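Long-range contact in LbaCas13a H328A (C2c2) (Lachnospiraceae bacterium NK4A179, PDB 5WLH), which binds a CRISPR guide RNA and, as a Cas13a-type enzyme, probably uses it to recognise and cleave RNA: residues P676-L690 with L845-F857. Residues are numbered along the deposited sequence; the frame is centred on the assembly and turned at random.
Sequences PSFNKVFVRKNFPAL and LLLVNLRKAFLEF. With nucleotides of chain B.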
loop_
_atom_site.group_PDB
_atom_site.type_symbol
_atom_site.label_atom_id
_atom_site.label_comp_id
_atom_site.label_asym_id
_atom_site.label_seq_id
_atom_site.Cartn_x
_atom_site.Cartn_y
_atom_site.Cartn_z
ATOM N N PRO A 676 -16.400 -8.293 7.429
ATOM C CA PRO A 676 -15.774 -8.053 8.733
ATOM C C PRO A 676 -15.277 -9.340 9.368
ATOM O O PRO A 676 -15.948 -10.377 9.326
ATOM C CB PRO A 676 -16.906 -7.423 9.555
ATOM C CG PRO A 676 -17.741 -6.742 8.564
ATOM C CD PRO A 676 -17.697 -7.605 7.308
ATOM N N SER A 677 -14.086 -9.272 9.958
ATOM C CA SER A 677 -13.502 -10.454 10.569
ATOM C C SER A 677 -14.346 -10.876 11.760
ATOM O O SER A 677 -15.023 -10.055 12.377
ATOM C CB SER A 677 -12.079 -10.181 11.039
ATOM O OG SER A 677 -12.098 -9.355 12.198
ATOM N N PHE A 678 -14.303 -12.173 12.072
ATOM C CA PHE A 678 -14.993 -12.653 13.266
ATOM C C PHE A 678 -14.571 -11.838 14.477
ATOM O O PHE A 678 -15.412 -11.417 15.279
ATOM C CB PHE A 678 -14.697 -14.134 13.509
ATOM C CG PHE A 678 -15.184 -14.625 14.852
ATOM C CD1 PHE A 678 -16.533 -14.876 15.055
ATOM C CD2 PHE A 678 -14.304 -14.792 15.903
ATOM C CE1 PHE A 678 -16.988 -15.307 16.294
ATOM C CE2 PHE A 678 -14.746 -15.225 17.131
ATOM C CZ PHE A 678 -16.093 -15.473 17.326
ATOM N N ASN A 679 -13.266 -11.567 14.589
ATOM C CA ASN A 679 -12.705 -10.917 15.767
ATOM C C ASN A 679 -13.129 -9.468 15.907
ATOM O O ASN A 679 -12.994 -8.912 17.004
ATOM C CB ASN A 679 -11.180 -11.004 15.726
ATOM C CG ASN A 679 -10.700 -12.413 15.561
ATOM O OD1 ASN A 679 -10.918 -13.025 14.518
ATOM N ND2 ASN A 679 -10.071 -12.955 16.598
ATOM N N LYS A 680 -13.595 -8.834 14.830
ATOM C CA LYS A 680 -14.158 -7.493 14.929
ATOM C C LYS A 680 -15.646 -7.520 15.241
ATOM O O LYS A 680 -16.142 -6.630 15.943
ATOM C CB LYS A 680 -13.933 -6.710 13.632
ATOM C CG LYS A 680 -12.460 -6.436 13.317
ATOM C CD LYS A 680 -11.906 -5.245 14.070
ATOM C CE LYS A 680 -10.560 -4.773 13.483
ATOM N NZ LYS A 680 -10.596 -4.281 12.048
ATOM N N VAL A 681 -16.362 -8.527 14.737
ATOM C CA VAL A 681 -17.780 -8.669 15.059
ATOM C C VAL A 681 -17.952 -9.106 16.508
ATOM O O VAL A 681 -18.825 -8.603 17.223
ATOM C CB VAL A 681 -18.444 -9.661 14.084
ATOM C CG1 VAL A 681 -19.908 -9.890 14.461
ATOM C CG2 VAL A 681 -18.365 -9.131 12.655
ATOM N N PHE A 682 -17.120 -10.039 16.961
ATOM C CA PHE A 682 -17.127 -10.546 18.332
ATOM C C PHE A 682 -15.773 -10.187 18.934
ATOM O O PHE A 682 -14.799 -10.936 18.817
ATOM C CB PHE A 682 -17.397 -12.044 18.363
ATOM C CG PHE A 682 -18.798 -12.388 17.994
ATOM C CD1 PHE A 682 -19.798 -12.411 18.959
ATOM C CD2 PHE A 682 -19.137 -12.629 16.679
ATOM C CE1 PHE A 682 -21.105 -12.702 18.611
ATOM C CE2 PHE A 682 -20.442 -12.930 16.326
ATOM C CZ PHE A 682 -21.427 -12.959 17.293
ATOM N N VAL A 683 -15.712 -9.011 19.558
ATOM C CA VAL A 683 -14.472 -8.557 20.172
ATOM C C VAL A 683 -14.152 -9.454 21.355
ATOM O O VAL A 683 -15.003 -9.675 22.226
ATOM C CB VAL A 683 -14.598 -7.088 20.594
ATOM C CG1 VAL A 683 -13.355 -6.653 21.334
ATOM C CG2 VAL A 683 -14.845 -6.214 19.377
ATOM N N ARG A 684 -12.927 -9.990 21.388
ATOM C CA ARG A 684 -12.598 -10.978 22.412
ATOM C C ARG A 684 -12.821 -10.420 23.813
ATOM O O ARG A 684 -13.407 -11.094 24.670
ATOM C CB ARG A 684 -11.159 -11.461 22.260
ATOM C CG ARG A 684 -10.772 -12.543 23.251
ATOM C CD ARG A 684 -11.845 -13.642 23.374
ATOM N NE ARG A 684 -11.414 -14.661 24.321
ATOM C CZ ARG A 684 -11.621 -14.588 25.634
ATOM N NH1 ARG A 684 -12.256 -13.547 26.153
ATOM N NH2 ARG A 684 -11.181 -15.552 26.430
ATOM N N LYS A 685 -12.381 -9.185 24.058
ATOM C CA LYS A 685 -12.526 -8.617 25.395
ATOM C C LYS A 685 -13.985 -8.584 25.845
ATOM O O LYS A 685 -14.268 -8.774 27.032
ATOM C CB LYS A 685 -11.915 -7.217 25.433
ATOM C CG LYS A 685 -12.384 -6.366 26.598
ATOM C CD LYS A 685 -12.030 -4.897 26.404
ATOM C CE LYS A 685 -12.503 -4.071 27.597
ATOM N NZ LYS A 685 -12.152 -4.729 28.889
ATOM N N ASN A 686 -14.924 -8.364 24.926
ATOM C CA ASN A 686 -16.340 -8.272 25.270
ATOM C C ASN A 686 -17.069 -9.612 25.204
ATOM O O ASN A 686 -18.247 -9.676 25.576
ATOM C CB ASN A 686 -17.053 -7.278 24.351
ATOM C CG ASN A 686 -16.380 -5.927 24.323
ATOM O OD1 ASN A 686 -15.699 -5.544 25.279
ATOM N ND2 ASN A 686 -16.582 -5.183 23.229
ATOM N N PHE A 687 -16.388 -10.670 24.762
ATOM C CA PHE A 687 -17.057 -11.937 24.456
ATOM C C PHE A 687 -17.733 -12.576 25.669
ATOM O O PHE A 687 -18.914 -12.946 25.556
ATOM C CB PHE A 687 -16.039 -12.882 23.806
ATOM C CG PHE A 687 -16.637 -14.137 23.242
ATOM C CD1 PHE A 687 -17.553 -14.078 22.208
ATOM C CD2 PHE A 687 -16.255 -15.378 23.731
ATOM C CE1 PHE A 687 -18.093 -15.232 21.685
ATOM C CE2 PHE A 687 -16.801 -16.544 23.205
ATOM C CZ PHE A 687 -17.714 -16.460 22.185
ATOM N N PRO A 688 -17.079 -12.750 26.824
ATOM C CA PRO A 688 -17.777 -13.425 27.934
ATOM C C PRO A 688 -19.052 -12.712 28.337
ATOM O O PRO A 688 -20.099 -13.354 28.487
ATOM C CB PRO A 688 -16.730 -13.424 29.053
ATOM C CG PRO A 688 -15.408 -13.396 28.307
ATOM C CD PRO A 688 -15.678 -12.453 27.178
ATOM N N ALA A 689 -19.002 -11.386 28.469
ATOM C CA ALA A 689 -20.214 -10.632 28.772
ATOM C C ALA A 689 -21.265 -10.804 27.681
ATOM O O ALA A 689 -22.469 -10.858 27.968
ATOM C CB ALA A 689 -19.874 -9.155 28.971
ATOM N N LEU A 690 -20.840 -10.906 26.420
ATOM C CA LEU A 690 -21.818 -10.995 25.343
ATOM C C LEU A 690 -22.539 -12.339 25.343
ATOM O O LEU A 690 -23.750 -12.391 25.116
ATOM C CB LEU A 690 -21.152 -10.750 23.985
ATOM C CG LEU A 690 -22.152 -10.562 22.839
ATOM C CD1 LEU A 690 -21.809 -9.355 21.985
ATOM C CD2 LEU A 690 -22.235 -11.807 21.989
ATOM N N LEU A 845 -22.901 -0.446 11.909
ATOM C CA LEU A 845 -24.170 -1.062 11.557
ATOM C C LEU A 845 -23.951 -2.424 10.918
ATOM O O LEU A 845 -24.727 -3.356 11.146
ATOM C CB LEU A 845 -24.959 -0.141 10.630
ATOM C CG LEU A 845 -25.578 1.054 11.361
ATOM C CD1 LEU A 845 -26.393 1.916 10.417
ATOM C CD2 LEU A 845 -26.427 0.560 12.516
ATOM N N LEU A 846 -22.891 -2.572 10.126
ATOM C CA LEU A 846 -22.621 -3.885 9.558
ATOM C C LEU A 846 -22.223 -4.875 10.648
ATOM O O LEU A 846 -22.750 -5.991 10.703
ATOM C CB LEU A 846 -21.541 -3.777 8.484
ATOM C CG LEU A 846 -21.383 -4.965 7.545
ATOM C CD1 LEU A 846 -22.712 -5.344 6.910
ATOM C CD2 LEU A 846 -20.341 -4.628 6.477
ATOM N N LEU A 847 -21.286 -4.481 11.525
ATOM C CA LEU A 847 -20.875 -5.351 12.621
ATOM C C LEU A 847 -22.064 -5.725 13.502
ATOM O O LEU A 847 -22.194 -6.878 13.932
ATOM C CB LEU A 847 -19.790 -4.675 13.462
ATOM C CG LEU A 847 -18.461 -4.286 12.804
ATOM C CD1 LEU A 847 -17.617 -3.453 13.758
ATOM C CD2 LEU A 847 -17.699 -5.513 12.389
ATOM N N VAL A 848 -22.950 -4.767 13.774
ATOM C CA VAL A 848 -24.098 -5.053 14.630
ATOM C C VAL A 848 -25.021 -6.063 13.960
ATOM O O VAL A 848 -25.434 -7.055 14.573
ATOM C CB VAL A 848 -24.842 -3.754 14.989
ATOM C CG1 VAL A 848 -26.196 -4.078 15.597
ATOM C CG2 VAL A 848 -24.018 -2.925 15.953
ATOM N N ASN A 849 -25.342 -5.841 12.686
ATOM C CA ASN A 849 -26.277 -6.731 12.015
ATOM C C ASN A 849 -25.692 -8.125 11.845
ATOM O O ASN A 849 -26.417 -9.120 11.954
ATOM C CB ASN A 849 -26.685 -6.154 10.669
ATOM C CG ASN A 849 -27.768 -5.098 10.798
ATOM O OD1 ASN A 849 -28.953 -5.414 10.790
ATOM N ND2 ASN A 849 -27.364 -3.840 10.903
ATOM N N LEU A 850 -24.382 -8.215 11.580
ATOM C CA LEU A 850 -23.731 -9.520 11.525
ATOM C C LEU A 850 -23.747 -10.206 12.887
ATOM O O LEU A 850 -24.005 -11.411 12.977
ATOM C CB LEU A 850 -22.292 -9.372 11.021
ATOM C CG LEU A 850 -22.098 -9.215 9.507
ATOM C CD1 LEU A 850 -20.637 -8.903 9.183
ATOM C CD2 LEU A 850 -22.546 -10.448 8.754
ATOM N N ARG A 851 -23.463 -9.452 13.954
ATOM C CA ARG A 851 -23.384 -10.030 15.291
ATOM C C ARG A 851 -24.724 -10.611 15.712
ATOM O O ARG A 851 -24.788 -11.724 16.250
ATOM C CB ARG A 851 -22.920 -8.957 16.275
ATOM C CG ARG A 851 -22.644 -9.424 17.684
ATOM C CD ARG A 851 -22.451 -8.210 18.596
ATOM N NE ARG A 851 -21.241 -7.462 18.251
ATOM C CZ ARG A 851 -21.226 -6.210 17.802
ATOM N NH1 ARG A 851 -22.358 -5.540 17.655
ATOM N NH2 ARG A 851 -20.070 -5.627 17.505
ATOM N N LYS A 852 -25.809 -9.893 15.427
ATOM C CA LYS A 852 -27.131 -10.388 15.787
ATOM C C LYS A 852 -27.560 -11.539 14.882
ATOM O O LYS A 852 -28.120 -12.530 15.366
ATOM C CB LYS A 852 -28.137 -9.236 15.760
ATOM C CG LYS A 852 -27.833 -8.141 16.789
ATOM C CD LYS A 852 -27.260 -8.716 18.100
ATOM C CE LYS A 852 -26.633 -7.628 18.973
ATOM N NZ LYS A 852 -25.656 -8.128 19.963
ATOM N N ALA A 853 -27.274 -11.452 13.572
ATOM C CA ALA A 853 -27.570 -12.576 12.693
ATOM C C ALA A 853 -26.835 -13.835 13.137
ATOM O O ALA A 853 -27.383 -14.944 13.049
ATOM C CB ALA A 853 -27.211 -12.225 11.243
ATOM N N PHE A 854 -25.591 -13.691 13.608
ATOM C CA PHE A 854 -24.824 -14.860 14.037
ATOM C C PHE A 854 -25.431 -15.482 15.289
ATOM O O PHE A 854 -25.560 -16.706 15.388
ATOM C CB PHE A 854 -23.364 -14.484 14.293
ATOM C CG PHE A 854 -22.495 -15.648 14.672
ATOM C CD1 PHE A 854 -21.875 -16.417 13.694
ATOM C CD2 PHE A 854 -22.301 -15.986 16.010
ATOM C CE1 PHE A 854 -21.075 -17.490 14.042
ATOM C CE2 PHE A 854 -21.493 -17.054 16.377
ATOM C CZ PHE A 854 -20.868 -17.813 15.377
ATOM N N LEU A 855 -25.784 -14.653 16.265
ATOM C CA LEU A 855 -26.381 -15.188 17.483
ATOM C C LEU A 855 -27.654 -15.956 17.167
ATOM O O LEU A 855 -27.884 -17.039 17.717
ATOM C CB LEU A 855 -26.648 -14.062 18.480
ATOM C CG LEU A 855 -25.382 -13.350 18.977
ATOM C CD1 LEU A 855 -25.712 -12.055 19.705
ATOM C CD2 LEU A 855 -24.528 -14.258 19.848
ATOM N N GLU A 856 -28.479 -15.427 16.259
ATOM C CA GLU A 856 -29.703 -16.128 15.883
ATOM C C GLU A 856 -29.391 -17.421 15.136
ATOM O O GLU A 856 -30.070 -18.439 15.334
ATOM C CB GLU A 856 -30.599 -15.209 15.047
ATOM C CG GLU A 856 -31.804 -15.899 14.433
ATOM C CD GLU A 856 -32.767 -14.930 13.771
ATOM O OE1 GLU A 856 -33.853 -14.694 14.345
ATOM O OE2 GLU A 856 -32.441 -14.407 12.681
ATOM N N PHE A 857 -28.363 -17.398 14.276
ATOM C CA PHE A 857 -27.918 -18.602 13.579
ATOM C C PHE A 857 -27.521 -19.698 14.561
ATOM O O PHE A 857 -27.835 -20.880 14.354
ATOM C CB PHE A 857 -26.734 -18.245 12.667
ATOM C CG PHE A 857 -26.143 -19.415 11.928
ATOM C CD1 PHE A 857 -26.807 -19.978 10.846
ATOM C CD2 PHE A 857 -24.908 -19.928 12.288
ATOM C CE1 PHE A 857 -26.260 -21.028 10.152
ATOM C CE2 PHE A 857 -24.354 -20.990 11.592
ATOM C CZ PHE A 857 -25.040 -21.543 10.522
ATOM P P A B 34 -10.637 -12.922 7.732
ATOM O OP1 A B 34 -10.651 -14.039 6.745
ATOM O OP2 A B 34 -11.926 -12.382 8.299
ATOM O "O5'" A B 34 -9.681 -13.179 8.966
ATOM C "C5'" A B 34 -8.454 -13.879 8.814
ATOM C "C4'" A B 34 -8.009 -14.519 10.108
ATOM O "O4'" A B 34 -7.472 -13.508 11.011
ATOM C "C3'" A B 34 -9.114 -15.258 10.883
ATOM O "O3'" A B 34 -8.596 -16.472 11.410
ATOM C "C2'" A B 34 -9.411 -14.309 12.046
ATOM O "O2'" A B 34 -9.906 -14.936 13.210
ATOM C "C1'" A B 34 -8.039 -13.685 12.291
ATOM N N9 A B 34 -8.095 -12.412 13.021
ATOM C C8 A B 34 -8.652 -11.204 12.695
ATOM N N7 A B 34 -8.539 -10.304 13.646
ATOM C C5 A B 34 -7.883 -10.965 14.672
ATOM C C6 A B 34 -7.462 -10.578 15.958
ATOM N N6 A B 34 -7.646 -9.362 16.482
ATOM N N1 A B 34 -6.831 -11.500 16.720
ATOM C C2 A B 34 -6.641 -12.729 16.219
ATOM N N3 A B 34 -6.992 -13.207 15.026
ATOM C C4 A B 34 -7.608 -12.264 14.295
ATOM P P G B 33 -11.453 -6.534 9.049
ATOM O OP1 G B 33 -12.684 -6.945 9.781
ATOM O OP2 G B 33 -10.309 -5.938 9.806
ATOM O "O5'" G B 33 -10.878 -7.790 8.278
ATOM C "C5'" G B 33 -11.700 -8.549 7.405
ATOM C "C4'" G B 33 -10.863 -9.531 6.632
ATOM O "O4'" G B 33 -9.952 -8.801 5.747
ATOM C "C3'" G B 33 -9.976 -10.427 7.500
ATOM O "O3'" G B 33 -9.931 -11.728 6.944
ATOM C "C2'" G B 33 -8.602 -9.791 7.338
ATOM O "O2'" G B 33 -7.502 -10.636 7.592
ATOM C "C1'" G B 33 -8.665 -9.350 5.890
ATOM N N9 G B 33 -7.584 -8.413 5.558
ATOM C C8 G B 33 -6.648 -8.599 4.563
ATOM N N7 G B 33 -5.722 -7.673 4.560
ATOM C C5 G B 33 -6.040 -6.868 5.639
ATOM C C6 G B 33 -5.388 -5.715 6.125
ATOM O O6 G B 33 -4.375 -5.155 5.685
ATOM N N1 G B 33 -6.038 -5.192 7.226
ATOM C C2 G B 33 -7.179 -5.702 7.795
ATOM N N2 G B 33 -7.656 -5.041 8.856
ATOM N N3 G B 33 -7.799 -6.777 7.355
ATOM C C4 G B 33 -7.183 -7.314 6.278
ATOM P P U B 42 -14.105 -2.365 21.916
ATOM O OP1 U B 42 -15.235 -2.651 22.843
ATOM O OP2 U B 42 -14.079 -2.988 20.574
ATOM O "O5'" U B 42 -14.032 -0.791 21.702
ATOM C "C5'" U B 42 -14.224 0.116 22.778
ATOM C "C4'" U B 42 -13.966 1.525 22.315
ATOM O "O4'" U B 42 -12.599 1.615 21.828
ATOM C "C3'" U B 42 -14.809 1.989 21.132
ATOM O "O3'" U B 42 -16.102 2.450 21.500
ATOM C "C2'" U B 42 -13.931 3.058 20.494
ATOM O "O2'" U B 42 -14.006 4.272 21.222
ATOM C "C1'" U B 42 -12.542 2.463 20.700
ATOM N N1 U B 42 -12.083 1.680 19.528
ATOM C C2 U B 42 -11.624 2.385 18.427
ATOM O O2 U B 42 -11.595 3.601 18.396
ATOM N N3 U B 42 -11.198 1.628 17.364
ATOM C C4 U B 42 -11.186 0.251 17.291
ATOM O O4 U B 42 -10.775 -0.301 16.270
ATOM C C5 U B 42 -11.674 -0.410 18.467
ATOM C C6 U B 42 -12.092 0.307 19.517
#
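Arg851 reaches from helix 843-861 to the backbone oxygen of Val681, at the end of the short helix 678-681. Its NE gives the main bond, 2.9 Å to Val681 O but bent at the hydrogen (139°); NH2 adds a weak one to the same oxygen. With CG anti to the backbone N (chi1 -174°), that carbon sits over one face of the Phe682 ring, 4.1 Å from the Phe682 ring centroid, a CH-pi contact; the bend at chi3 then turns NE toward Val681 O. Phe682 CZ also meets Phe854 CD2 at 3.4 Å, the ring planes 63° apart, while Leu855 CD2 and Leu690 CD2 lie at the ring edge. Helix 843-861 packs here against a guide-binding segment, which also holds the RNA: Ser677 N donates to OP1 of G33 of chain B (2.7 Å), Lys680 NZ to its OP2, and Asn686 ND2 to a phosphate oxygen of U42 of chain B. Ser677 OG caps helix 678-681 through Lys680 N. Toward Pro676 the packing is apolar: Leu847 CD2 lies against both Pro676 CB (3.5 Å) and Val681 CG2 (3.7 Å), and Leu850 CD1 meets the Pro676 ring at CG and CD.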